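Side-chain contacts in carboxyl esterase NP (Bacillus subtilis, PDB 4CCW), which catalyses the hydrolysis of carboxylic esters to an alcohol and a carboxylate, and belongs to the alpha/beta hydrolase superfamily: residues Y222-T225 and D226-R230; L133-M136 and N137-R141; D76-K80 and Y81-A85; A108-L111 and L112-D116. All blocks are in the same frame, centred on the assembly; numbering follows the deposited sequence.

In the fold
From the N terminus the order is contact 3, contact 4, contact 2 and contact 1. They follow in series, none nesting in or crossing another, and each is local, so only short turns of backbone are closed. Contact 3 makes the turn from helix 74-80 into strand 82-86. Contact 4 lies within helix 104-118 and contact 2 within helix 130-141; their centres are about 12 Å apart and they touch, Phe138 meeting Ala108, Leu112 and Phe115. Contact 1 caps helix 226-230, and its Phe224 packs on Met136, Asn137 and Leu140 of contact 2. Contact 3 touches none of the others. Contact 2 thus joins the capped loop of contact 1 to helix 104-118.

Contact 1. Residues Y222-T225 and D226-R230; sequences YVFT and DEELR
Thr225 places OG1 between its own backbone N and carbonyl carbon (chi1 66°), while Glu228 turns CG beside its backbone N and stays extended beyond it; these torsions bring each side chain to the backbone N-H of the other residue. Thr225 is the N-cap of helix 226-230, and its OG1 accepts from Glu228 N at 3.0 Å. In return, Thr225 N donates to Glu228 OE1 at 3.0 Å, over a nearly straight N-H...O angle of 169°. The two reciprocal bonds meet the definition of a capping box. Leu229 N, donating to Thr225 O at 3.0 Å, closes the first helical turn behind it.

Glu228 OE1 has a second donor. Tyr222 OH reaches its syn lone pair at 2.7 Å, whereas Thr225 N comes from the anti side and somewhat out of the carboxylate plane. The oxygen sits at the edge of the phenol ring, whose plane stands 72° from that of the carboxylate. Next to this polar cluster, Phe224 CB packs on Leu229 CD2 at 3.7 Å. The Phe224 ring carries Tyr222 CD2 over its centre, and it rests on Leu133, Met136, Asn137 and Leu140 of helix 130-141. Asp226 OD1 forms a salt bridge with Arg255, tying the same turn to helix 249-259.

With two donors on OE1, the Thr225 backbone N and the Tyr222 hydroxyl, rotation of the Glu228 carboxylate is restricted; these donors and the nearby helix N terminus would probably stabilise its ionised form.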
loop_
_atom_site.group_PDB
_atom_site.type_symbol
_atom_site.label_atom_id
_atom_site.label_comp_id
_atom_site.label_asym_id
_atom_site.label_seq_id
_atom_site.Cartn_x
_atom_site.Cartn_y
_atom_site.Cartn_z
ATOM N N TYR A 222 -1.568 10.143 9.129
ATOM C CA TYR A 222 -1.457 11.592 9.068
ATOM C C TYR A 222 -2.474 12.143 8.087
ATOM O O TYR A 222 -2.773 11.505 7.083
ATOM C CB TYR A 222 -0.025 12.011 8.661
ATOM C CG TYR A 222 0.179 13.519 8.571
ATOM C CD1 TYR A 222 0.061 14.330 9.712
ATOM C CD2 TYR A 222 0.475 14.137 7.355
ATOM C CE1 TYR A 222 0.240 15.702 9.647
ATOM C CE2 TYR A 222 0.658 15.512 7.283
ATOM C CZ TYR A 222 0.538 16.284 8.430
ATOM O OH TYR A 222 0.692 17.646 8.375
ATOM N N VAL A 223 -3.024 13.310 8.411
ATOM C CA VAL A 223 -3.894 14.059 7.503
ATOM C C VAL A 223 -3.144 15.314 7.084
ATOM O O VAL A 223 -2.765 16.130 7.923
ATOM C CB VAL A 223 -5.211 14.431 8.211
ATOM C CG1 VAL A 223 -6.058 15.368 7.335
ATOM C CG2 VAL A 223 -5.997 13.152 8.506
ATOM N N PHE A 224 -2.906 15.467 5.789
ATOM C CA PHE A 224 -2.124 16.609 5.312
ATOM C C PHE A 224 -2.911 17.902 5.473
ATOM O O PHE A 224 -4.125 17.914 5.291
ATOM C CB PHE A 224 -1.693 16.392 3.852
ATOM C CG PHE A 224 -0.740 15.246 3.692
ATOM C CD1 PHE A 224 0.639 15.450 3.821
ATOM C CD2 PHE A 224 -1.213 13.956 3.468
ATOM C CE1 PHE A 224 1.529 14.378 3.707
ATOM C CE2 PHE A 224 -0.327 12.880 3.382
ATOM C CZ PHE A 224 1.045 13.096 3.481
ATOM N N THR A 225 -2.213 18.985 5.800
ATOM C CA THR A 225 -2.860 20.274 5.958
ATOM C C THR A 225 -3.327 20.814 4.599
ATOM O O THR A 225 -2.930 20.321 3.527
ATOM C CB THR A 225 -1.915 21.318 6.581
ATOM O OG1 THR A 225 -0.842 21.603 5.665
ATOM C CG2 THR A 225 -1.365 20.828 7.943
ATOM N N ASP A 226 -4.168 21.842 4.647
ATOM C CA ASP A 226 -4.610 22.525 3.436
ATOM C C ASP A 226 -3.414 22.968 2.599
ATOM O O ASP A 226 -3.360 22.713 1.385
ATOM C CB ASP A 226 -5.443 23.756 3.798
ATOM C CG ASP A 226 -6.814 23.403 4.355
ATOM O OD1 ASP A 226 -7.132 22.208 4.478
ATOM O OD2 ASP A 226 -7.583 24.348 4.667
ATOM N N GLU A 227 -2.453 23.608 3.271
ATOM C CA GLU A 227 -1.265 24.119 2.604
ATOM C C GLU A 227 -0.414 23.007 2.005
ATOM O O GLU A 227 0.064 23.143 0.886
ATOM C CB GLU A 227 -0.447 25.030 3.539
ATOM C CG GLU A 227 -1.020 26.445 3.696
ATOM C CD GLU A 227 -1.475 27.111 2.388
ATOM O OE1 GLU A 227 -0.633 27.412 1.514
ATOM O OE2 GLU A 227 -2.702 27.353 2.238
ATOM N N GLU A 228 -0.253 21.902 2.734
ATOM C CA GLU A 228 0.468 20.741 2.209
ATOM C C GLU A 228 -0.158 20.181 0.932
ATOM O O GLU A 228 0.548 19.912 -0.044
ATOM C CB GLU A 228 0.610 19.655 3.284
ATOM C CG GLU A 228 1.693 20.030 4.287
ATOM C CD GLU A 228 1.731 19.183 5.544
ATOM O OE1 GLU A 228 0.716 18.559 5.883
ATOM O OE2 GLU A 228 2.792 19.181 6.192
ATOM N N LEU A 229 -1.480 20.053 0.925
ATOM C CA LEU A 229 -2.189 19.583 -0.260
ATOM C C LEU A 229 -2.042 20.551 -1.444
ATOM O O LEU A 229 -1.818 20.116 -2.576
ATOM C CB LEU A 229 -3.670 19.333 0.048
ATOM C CG LEU A 229 -4.018 18.199 1.031
ATOM C CD1 LEU A 229 -5.544 18.099 1.144
ATOM C CD2 LEU A 229 -3.412 16.870 0.592
ATOM N N ARG A 230 -2.169 21.850 -1.185
ATOM C CA ARG A 230 -1.999 22.869 -2.240
ATOM C C ARG A 230 -0.615 22.815 -2.873
ATOM O O ARG A 230 -0.420 23.268 -4.018
ATOM C CB ARG A 230 -2.222 24.266 -1.668
ATOM C CG ARG A 230 -3.685 24.615 -1.457
ATOM C CD ARG A 230 -3.818 26.016 -0.891
ATOM N NE ARG A 230 -5.190 26.477 -1.035
ATOM C CZ ARG A 230 -5.993 26.791 -0.024
ATOM N NH1 ARG A 230 -5.559 26.737 1.217
ATOM N NH2 ARG A 230 -7.231 27.195 -0.274
#

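Contact 2. Residues L133-M136 and N137-R141; sequences LHTM and NFLLR
His134 O is gripped twice: Phe138 N donates to it at 2.9 Å, and a water donates to it at 2.9 Å. The same water accepts from Asn137 ND2 at 2.9 Å, so it bridges a helix carbonyl to a side chain three residues on. These residues belong to helix 130-141, which links parallel strands 123-128 and 146-152 in a beta-alpha-beta unit. The helix starts just after Ser129, a residue of the ligand pocket, at a sharp strand-to-helix turn consistent with the nucleophile elbow of alpha/beta hydrolases. Thr135 OG1 bonds back to Gly131 O in the first turn of the helix.

Both ends of the Asn137 amide are engaged. ND2 also donates to Arg104 O, while OD1 accepts from Arg141 NE at 3.0 Å. The amide oxygen lies in the guanidinium plane, yet the donor stands above the amide's carbonyl plane, 37° out of it, and is not on a lone pair.

On the side toward Phe224, Met136 bends twice along its chain, and its CG meets Leu140 CD1 at 4.2 Å. Toward strand 146-152 lie Thr135, Met136, Phe138 and Leu139. Leu139 takes the crowded position, CG between backbone N and carbonyl carbon (chi1 70°), which folds its branches back over the preceding turn and leaves CG 3.5 Å from Thr135 O. Leu139 CD2 fits between two neighbours, 4.1 Å from Thr135 CG2 and 4.1 Å from Met136 SD.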
loop_
_atom_site.group_PDB
_atom_site.type_symbol
_atom_site.label_atom_id
_atom_site.label_comp_id
_atom_site.label_asym_id
_atom_site.label_seq_id
_atom_site.Cartn_x
_atom_site.Cartn_y
_atom_site.Cartn_z
ATOM N N LEU A 133 -0.754 6.530 1.594
ATOM C CA LEU A 133 -0.294 7.572 2.507
ATOM C C LEU A 133 1.208 7.799 2.337
ATOM O O LEU A 133 1.647 8.955 2.200
ATOM C CB LEU A 133 -0.650 7.209 3.957
ATOM C CG LEU A 133 -0.036 7.978 5.132
ATOM C CD1 LEU A 133 -0.218 9.492 5.013
ATOM C CD2 LEU A 133 -0.681 7.437 6.420
ATOM N N HIS A 134 1.974 6.701 2.304
ATOM C CA HIS A 134 3.404 6.744 1.970
ATOM C C HIS A 134 3.620 7.430 0.647
ATOM O O HIS A 134 4.521 8.257 0.501
ATOM C CB HIS A 134 3.996 5.332 1.944
ATOM C CG HIS A 134 4.365 4.798 3.303
ATOM N ND1 HIS A 134 5.633 4.761 3.749
ATOM C CD2 HIS A 134 3.573 4.254 4.316
ATOM C CE1 HIS A 134 5.662 4.239 4.991
ATOM N NE2 HIS A 134 4.399 3.919 5.337
ATOM N N THR A 135 2.791 7.107 -0.336
ATOM C CA THR A 135 2.926 7.703 -1.666
ATOM C C THR A 135 2.735 9.218 -1.615
ATOM O O THR A 135 3.560 9.959 -2.160
ATOM C CB THR A 135 1.979 7.050 -2.703
ATOM O OG1 THR A 135 2.373 5.682 -2.893
ATOM C CG2 THR A 135 2.080 7.770 -4.062
ATOM N N MET A 136 1.684 9.680 -0.945
ATOM C CA MET A 136 1.424 11.109 -0.857
ATOM C C MET A 136 2.572 11.799 -0.109
ATOM O O MET A 136 3.055 12.843 -0.533
ATOM C CB MET A 136 0.081 11.392 -0.165
ATOM C CG MET A 136 -0.300 12.864 -0.140
ATOM S SD MET A 136 -0.665 13.439 -1.804
ATOM C CE MET A 136 -2.404 13.183 -1.900
ATOM N N ASN A 137 3.018 11.194 0.983
ATOM C CA ASN A 137 4.091 11.782 1.773
ATOM C C ASN A 137 5.358 11.945 0.905
ATOM O O ASN A 137 6.053 12.979 0.960
ATOM C CB ASN A 137 4.365 10.916 3.019
ATOM C CG ASN A 137 5.443 11.505 3.923
ATOM O OD1 ASN A 137 5.287 12.592 4.486
ATOM N ND2 ASN A 137 6.529 10.769 4.085
ATOM N N PHE A 138 5.626 10.940 0.075
ATOM C CA PHE A 138 6.845 10.926 -0.757
ATOM C C PHE A 138 6.786 11.943 -1.892
ATOM O O PHE A 138 7.752 12.677 -2.133
ATOM C CB PHE A 138 7.114 9.515 -1.295
ATOM C CG PHE A 138 8.443 9.360 -1.999
ATOM C CD1 PHE A 138 9.629 9.290 -1.271
ATOM C CD2 PHE A 138 8.503 9.252 -3.380
ATOM C CE1 PHE A 138 10.853 9.120 -1.914
ATOM C CE2 PHE A 138 9.715 9.084 -4.031
ATOM C CZ PHE A 138 10.891 9.017 -3.296
ATOM N N LEU A 139 5.667 11.981 -2.601
ATOM C CA LEU A 139 5.549 12.903 -3.730
ATOM C C LEU A 139 5.569 14.364 -3.267
ATOM O O LEU A 139 6.028 15.229 -4.009
ATOM C CB LEU A 139 4.322 12.575 -4.605
ATOM C CG LEU A 139 2.919 12.847 -4.049
ATOM C CD1 LEU A 139 2.480 14.271 -4.379
ATOM C CD2 LEU A 139 1.912 11.834 -4.597
ATOM N N LEU A 140 5.085 14.639 -2.055
ATOM C CA LEU A 140 5.123 16.005 -1.525
ATOM C C LEU A 140 6.540 16.421 -1.158
ATOM O O LEU A 140 6.908 17.582 -1.310
ATOM C CB LEU A 140 4.198 16.166 -0.317
ATOM C CG LEU A 140 2.687 16.157 -0.574
ATOM C CD1 LEU A 140 1.932 16.293 0.732
ATOM C CD2 LEU A 140 2.258 17.261 -1.530
ATOM N N ARG A 141 7.333 15.465 -0.675
ATOM C CA ARG A 141 8.703 15.763 -0.252
ATOM C C ARG A 141 9.701 15.749 -1.414
ATOM O O ARG A 141 10.681 16.510 -1.406
ATOM C CB ARG A 141 9.152 14.812 0.863
ATOM C CG ARG A 141 8.480 15.078 2.200
ATOM C CD ARG A 141 8.558 13.856 3.102
ATOM N NE ARG A 141 7.935 14.090 4.399
ATOM C CZ ARG A 141 8.535 14.687 5.425
ATOM N NH1 ARG A 141 9.785 15.130 5.316
ATOM N NH2 ARG A 141 7.875 14.858 6.555
HETATM O O HOH W 1 6.703 8.483 2.378
#

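Contact 3. Residues D76-K80 and Y81-A85; sequences DWSSK and YRTYA
Tyr81 and Lys80 both turn CG beside the backbone N (chi1 -63° in each), and with the backbone turning between them the two side chains run side by side, pointing the same way. Of the lysine's carbons CB comes closest to the ring, 3.8 Å from Tyr81 CD2. Bends at chi3 and chi4 bring Lys80 NZ to 4.0 Å from Tyr81 OH, proximity rather than a hydrogen bond. Lys80 O lies over one face of the phenol ring.

Trp77 O sits at the edge of that ring, in its plane, 3.5 Å from Tyr81 CD2. It also accepts from Tyr81 N at 3.2 Å, a bond that lies in the carbonyl plane but is bent to 139° at the hydrogen. One carbonyl therefore meets both the backbone and the ring of Tyr81.

Thr83 turns the two branches of its side chain to different tasks. Its CG2, beside the backbone N, packs 3.7 Å from Ser78 CA. Its OG1 lies 3.5 Å from Ser78 OG and is hydrogen-bonded to Ser49 O of strand 42-49.

The segments make an abrupt reversal, helix 76-80 and strand 82-85 running at 131° to each other. This is the return leg of the beta-alpha-beta unit 56-60, 74-80 and 82-86: Trp77, Tyr81 and Thr83 rest on Leu57 of strand 56-60, while Met288 of helix 280-291 touches Trp77, Lys80 and Tyr81.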
loop_
_atom_site.group_PDB
_atom_site.type_symbol
_atom_site.label_atom_id
_atom_site.label_comp_id
_atom_site.label_asym_id
_atom_site.label_seq_id
_atom_site.Cartn_x
_atom_site.Cartn_y
_atom_site.Cartn_z
ATOM N N ASP A 76 -1.502 -7.164 -15.915
ATOM C CA ASP A 76 -1.770 -5.968 -16.727
ATOM C C ASP A 76 -0.682 -4.900 -16.542
ATOM O O ASP A 76 -0.103 -4.433 -17.521
ATOM C CB ASP A 76 -3.139 -5.359 -16.392
ATOM C CG ASP A 76 -4.302 -6.056 -17.098
ATOM O OD1 ASP A 76 -4.085 -6.847 -18.044
ATOM O OD2 ASP A 76 -5.458 -5.789 -16.699
ATOM N N TRP A 77 -0.402 -4.511 -15.296
ATOM C CA TRP A 77 0.562 -3.430 -15.066
ATOM C C TRP A 77 1.950 -3.810 -15.482
ATOM O O TRP A 77 2.673 -2.985 -16.045
ATOM C CB TRP A 77 0.538 -2.925 -13.618
ATOM C CG TRP A 77 -0.762 -2.273 -13.230
ATOM C CD1 TRP A 77 -1.730 -1.736 -14.073
ATOM C CD2 TRP A 77 -1.286 -2.061 -11.873
ATOM N NE1 TRP A 77 -2.781 -1.230 -13.356
ATOM C CE2 TRP A 77 -2.582 -1.388 -12.035
ATOM C CE3 TRP A 77 -0.833 -2.355 -10.593
ATOM C CZ2 TRP A 77 -3.369 -1.033 -10.951
ATOM C CZ3 TRP A 77 -1.632 -1.980 -9.499
ATOM C CH2 TRP A 77 -2.871 -1.340 -9.679
ATOM N N SER A 78 2.309 -5.074 -15.259
ATOM C CA SER A 78 3.643 -5.597 -15.579
ATOM C C SER A 78 3.910 -5.697 -17.080
ATOM O O SER A 78 5.067 -5.734 -17.508
ATOM C CB SER A 78 3.836 -6.973 -14.945
ATOM O OG SER A 78 5.198 -7.224 -14.711
ATOM N N SER A 79 2.848 -5.751 -17.886
ATOM C CA SER A 79 3.023 -5.842 -19.337
ATOM C C SER A 79 3.712 -4.604 -19.910
ATOM O O SER A 79 4.428 -4.698 -20.905
ATOM C CB SER A 79 1.690 -6.106 -20.052
ATOM O OG SER A 79 0.818 -4.994 -19.974
ATOM N N LYS A 80 3.515 -3.455 -19.269
ATOM C CA LYS A 80 4.024 -2.187 -19.792
ATOM C C LYS A 80 5.147 -1.567 -18.954
ATOM O O LYS A 80 5.940 -0.774 -19.465
ATOM C CB LYS A 80 2.878 -1.181 -19.957
ATOM C CG LYS A 80 1.818 -1.597 -20.972
ATOM C CD LYS A 80 0.669 -0.593 -21.042
ATOM C CE LYS A 80 1.138 0.762 -21.554
ATOM N NZ LYS A 80 0.341 1.856 -20.933
ATOM N N TYR A 81 5.226 -1.949 -17.685
ATOM C CA TYR A 81 6.154 -1.314 -16.749
ATOM C C TYR A 81 7.059 -2.310 -16.069
ATOM O O TYR A 81 6.662 -3.449 -15.806
ATOM C CB TYR A 81 5.385 -0.525 -15.665
ATOM C CG TYR A 81 4.572 0.602 -16.240
ATOM C CD1 TYR A 81 5.146 1.847 -16.495
ATOM C CD2 TYR A 81 3.228 0.415 -16.558
ATOM C CE1 TYR A 81 4.403 2.875 -17.050
ATOM C CE2 TYR A 81 2.479 1.439 -17.111
ATOM C CZ TYR A 81 3.073 2.662 -17.356
ATOM O OH TYR A 81 2.324 3.676 -17.910
ATOM N N ARG A 82 8.276 -1.866 -15.766
ATOM C CA ARG A 82 9.128 -2.596 -14.861
ATOM C C ARG A 82 8.590 -2.321 -13.469
ATOM O O ARG A 82 8.803 -1.242 -12.909
ATOM C CB ARG A 82 10.577 -2.134 -14.998
ATOM C CG ARG A 82 11.553 -2.827 -14.057
ATOM C CD ARG A 82 11.617 -4.327 -14.306
ATOM N NE ARG A 82 12.680 -4.990 -13.535
ATOM C CZ ARG A 82 12.835 -6.309 -13.458
ATOM N NH1 ARG A 82 12.000 -7.113 -14.107
ATOM N NH2 ARG A 82 13.834 -6.832 -12.742
ATOM N N THR A 83 7.867 -3.293 -12.920
ATOM C CA THR A 83 7.060 -3.057 -11.736
ATOM C C THR A 83 7.689 -3.663 -10.486
ATOM O O THR A 83 7.938 -4.875 -10.437
ATOM C CB THR A 83 5.657 -3.662 -11.904
ATOM O OG1 THR A 83 5.771 -5.082 -12.029
ATOM C CG2 THR A 83 5.016 -3.143 -13.143
ATOM N N TYR A 84 7.932 -2.812 -9.491
ATOM C CA TYR A 84 8.535 -3.230 -8.230
ATOM C C TYR A 84 7.501 -3.137 -7.116
ATOM O O TYR A 84 7.066 -2.034 -6.756
ATOM C CB TYR A 84 9.742 -2.357 -7.869
ATOM C CG TYR A 84 10.849 -2.341 -8.901
ATOM C CD1 TYR A 84 11.771 -3.381 -8.981
ATOM C CD2 TYR A 84 10.974 -1.275 -9.792
ATOM C CE1 TYR A 84 12.789 -3.357 -9.926
ATOM C CE2 TYR A 84 11.982 -1.248 -10.751
ATOM C CZ TYR A 84 12.888 -2.284 -10.806
ATOM O OH TYR A 84 13.894 -2.254 -11.750
ATOM N N ALA A 85 7.124 -4.284 -6.560
ATOM C CA ALA A 85 6.232 -4.310 -5.397
ATOM C C ALA A 85 7.044 -4.348 -4.111
ATOM O O ALA A 85 7.688 -5.349 -3.792
ATOM C CB ALA A 85 5.272 -5.491 -5.476
#

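Contact 4. Residues A108-L111 and L112-D116; sequences ANWL and LDVFD
Leu112 N donates to Ala108 O at 2.8 Å, the shortest of four successive backbone bonds that join the two segments into one helix. Phe115 N to Leu111 O follows at 2.9 Å, almost straight at 173°. Two side chains find polar partners beyond the helix: Asp113 OD1 forms a salt bridge with Arg40, and Trp110 NE1 donates to Thr44 OG1, which helps to fix the rotation of the indole.

With the indole so placed, Val114 lies alongside it, pointing the same way. Its CG2 is 4.2 Å from the centroid of the five-membered ring of Trp110 and 23° off the ring normal, a CH-pi contact over the face, displaced toward the rim. The valine's first torsion makes this possible, since it sets CG2 beside the backbone N and CG1 beside the carbonyl carbon.

One residue further along, and so about 100° round the helix, Leu111 and Phe115 form a second apolar pair. The leucine's CG is 3.8 Å from Phe115 CE1, and Phe115 CD1 comes to 3.2 Å from Leu111 O, oblique to the ring. Phe115 also meets the ring of Phe138, their planes at about 45°.

Leu111 and Phe115 cover Met125 of strand 123-128, Trp110 and Val114 touch Thr39 of strand 32-39, and Ala108 packs against helix 130-141. Helix 104-118 thus lies against the central, mostly parallel sheet beside helix 130-141, as the sheet-flanking helices of the alpha/beta hydrolase fold do.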
loop_
_atom_site.group_PDB
_atom_site.type_symbol
_atom_site.label_atom_id
_atom_site.label_comp_id
_atom_site.label_asym_id
_atom_site.label_seq_id
_atom_site.Cartn_x
_atom_site.Cartn_y
_atom_site.Cartn_z
ATOM N N ALA A 108 10.008 8.670 4.246
ATOM C CA ALA A 108 10.380 9.198 2.929
ATOM C C ALA A 108 11.841 8.877 2.578
ATOM O O ALA A 108 12.144 8.530 1.434
ATOM C CB ALA A 108 10.118 10.695 2.833
ATOM N N ASN A 109 12.729 8.995 3.562
ATOM C CA ASN A 109 14.143 8.638 3.392
ATOM C C ASN A 109 14.338 7.136 3.151
ATOM O O ASN A 109 15.261 6.735 2.444
ATOM C CB ASN A 109 14.984 9.084 4.595
ATOM C CG ASN A 109 15.257 10.584 4.615
ATOM O OD1 ASN A 109 15.198 11.260 3.584
ATOM N ND2 ASN A 109 15.568 11.111 5.802
ATOM N N TRP A 110 13.473 6.313 3.747
ATOM C CA TRP A 110 13.496 4.864 3.505
ATOM C C TRP A 110 13.212 4.607 2.040
ATOM O O TRP A 110 13.961 3.909 1.353
ATOM C CB TRP A 110 12.485 4.134 4.415
ATOM C CG TRP A 110 12.099 2.767 3.891
ATOM C CD1 TRP A 110 12.878 1.612 3.875
ATOM C CD2 TRP A 110 10.841 2.388 3.234
ATOM N NE1 TRP A 110 12.204 0.568 3.286
ATOM C CE2 TRP A 110 10.972 0.968 2.879
ATOM C CE3 TRP A 110 9.651 3.050 2.936
ATOM C CZ2 TRP A 110 9.955 0.274 2.239
ATOM C CZ3 TRP A 110 8.635 2.338 2.286
ATOM C CH2 TRP A 110 8.782 0.983 1.954
ATOM N N LEU A 111 12.141 5.211 1.544
ATOM C CA LEU A 111 11.740 5.030 0.154
ATOM C C LEU A 111 12.759 5.639 -0.817
ATOM O O LEU A 111 12.983 5.092 -1.905
ATOM C CB LEU A 111 10.330 5.585 -0.061
ATOM C CG LEU A 111 9.558 5.184 -1.327
ATOM C CD1 LEU A 111 9.577 3.682 -1.582
ATOM C CD2 LEU A 111 8.132 5.693 -1.219
ATOM N N LEU A 112 13.361 6.763 -0.426
ATOM C CA LEU A 112 14.477 7.350 -1.176
ATOM C C LEU A 112 15.544 6.287 -1.446
ATOM O O LEU A 112 15.915 6.059 -2.601
ATOM C CB LEU A 112 15.083 8.548 -0.422
ATOM C CG LEU A 112 16.371 9.185 -0.983
ATOM C CD1 LEU A 112 16.155 9.754 -2.374
ATOM C CD2 LEU A 112 16.905 10.273 -0.055
ATOM N N ASP A 113 16.012 5.631 -0.379
ATOM C CA ASP A 113 16.983 4.538 -0.479
ATOM C C ASP A 113 16.556 3.429 -1.445
ATOM O O ASP A 113 17.354 2.952 -2.245
ATOM C CB ASP A 113 17.238 3.911 0.897
ATOM C CG ASP A 113 17.952 4.846 1.856
ATOM O OD1 ASP A 113 18.428 5.925 1.444
ATOM O OD2 ASP A 113 18.044 4.479 3.042
ATOM N N VAL A 114 15.311 2.994 -1.331
ATOM C CA VAL A 114 14.761 1.991 -2.243
ATOM C C VAL A 114 14.895 2.450 -3.705
ATOM O O VAL A 114 15.414 1.711 -4.550
ATOM C CB VAL A 114 13.281 1.698 -1.915
ATOM C CG1 VAL A 114 12.663 0.796 -2.972
ATOM C CG2 VAL A 114 13.149 1.077 -0.530
ATOM N N PHE A 115 14.435 3.674 -3.990
ATOM C CA PHE A 115 14.542 4.260 -5.329
ATOM C C PHE A 115 15.998 4.277 -5.795
ATOM O O PHE A 115 16.309 3.773 -6.873
ATOM C CB PHE A 115 13.991 5.690 -5.331
ATOM C CG PHE A 115 12.510 5.798 -5.616
ATOM C CD1 PHE A 115 11.565 5.140 -4.828
ATOM C CD2 PHE A 115 12.060 6.627 -6.638
ATOM C CE1 PHE A 115 10.204 5.264 -5.094
ATOM C CE2 PHE A 115 10.697 6.760 -6.908
ATOM C CZ PHE A 115 9.767 6.088 -6.121
ATOM N N ASP A 116 16.886 4.843 -4.972
ATOM C CA ASP A 116 18.309 4.946 -5.323
ATOM C C ASP A 116 18.932 3.573 -5.606
ATOM O O ASP A 116 19.676 3.400 -6.583
ATOM C CB ASP A 116 19.096 5.678 -4.222
ATOM C CG ASP A 116 18.727 7.153 -4.101
ATOM O OD1 ASP A 116 18.099 7.724 -5.028
ATOM O OD2 ASP A 116 19.086 7.760 -3.070
#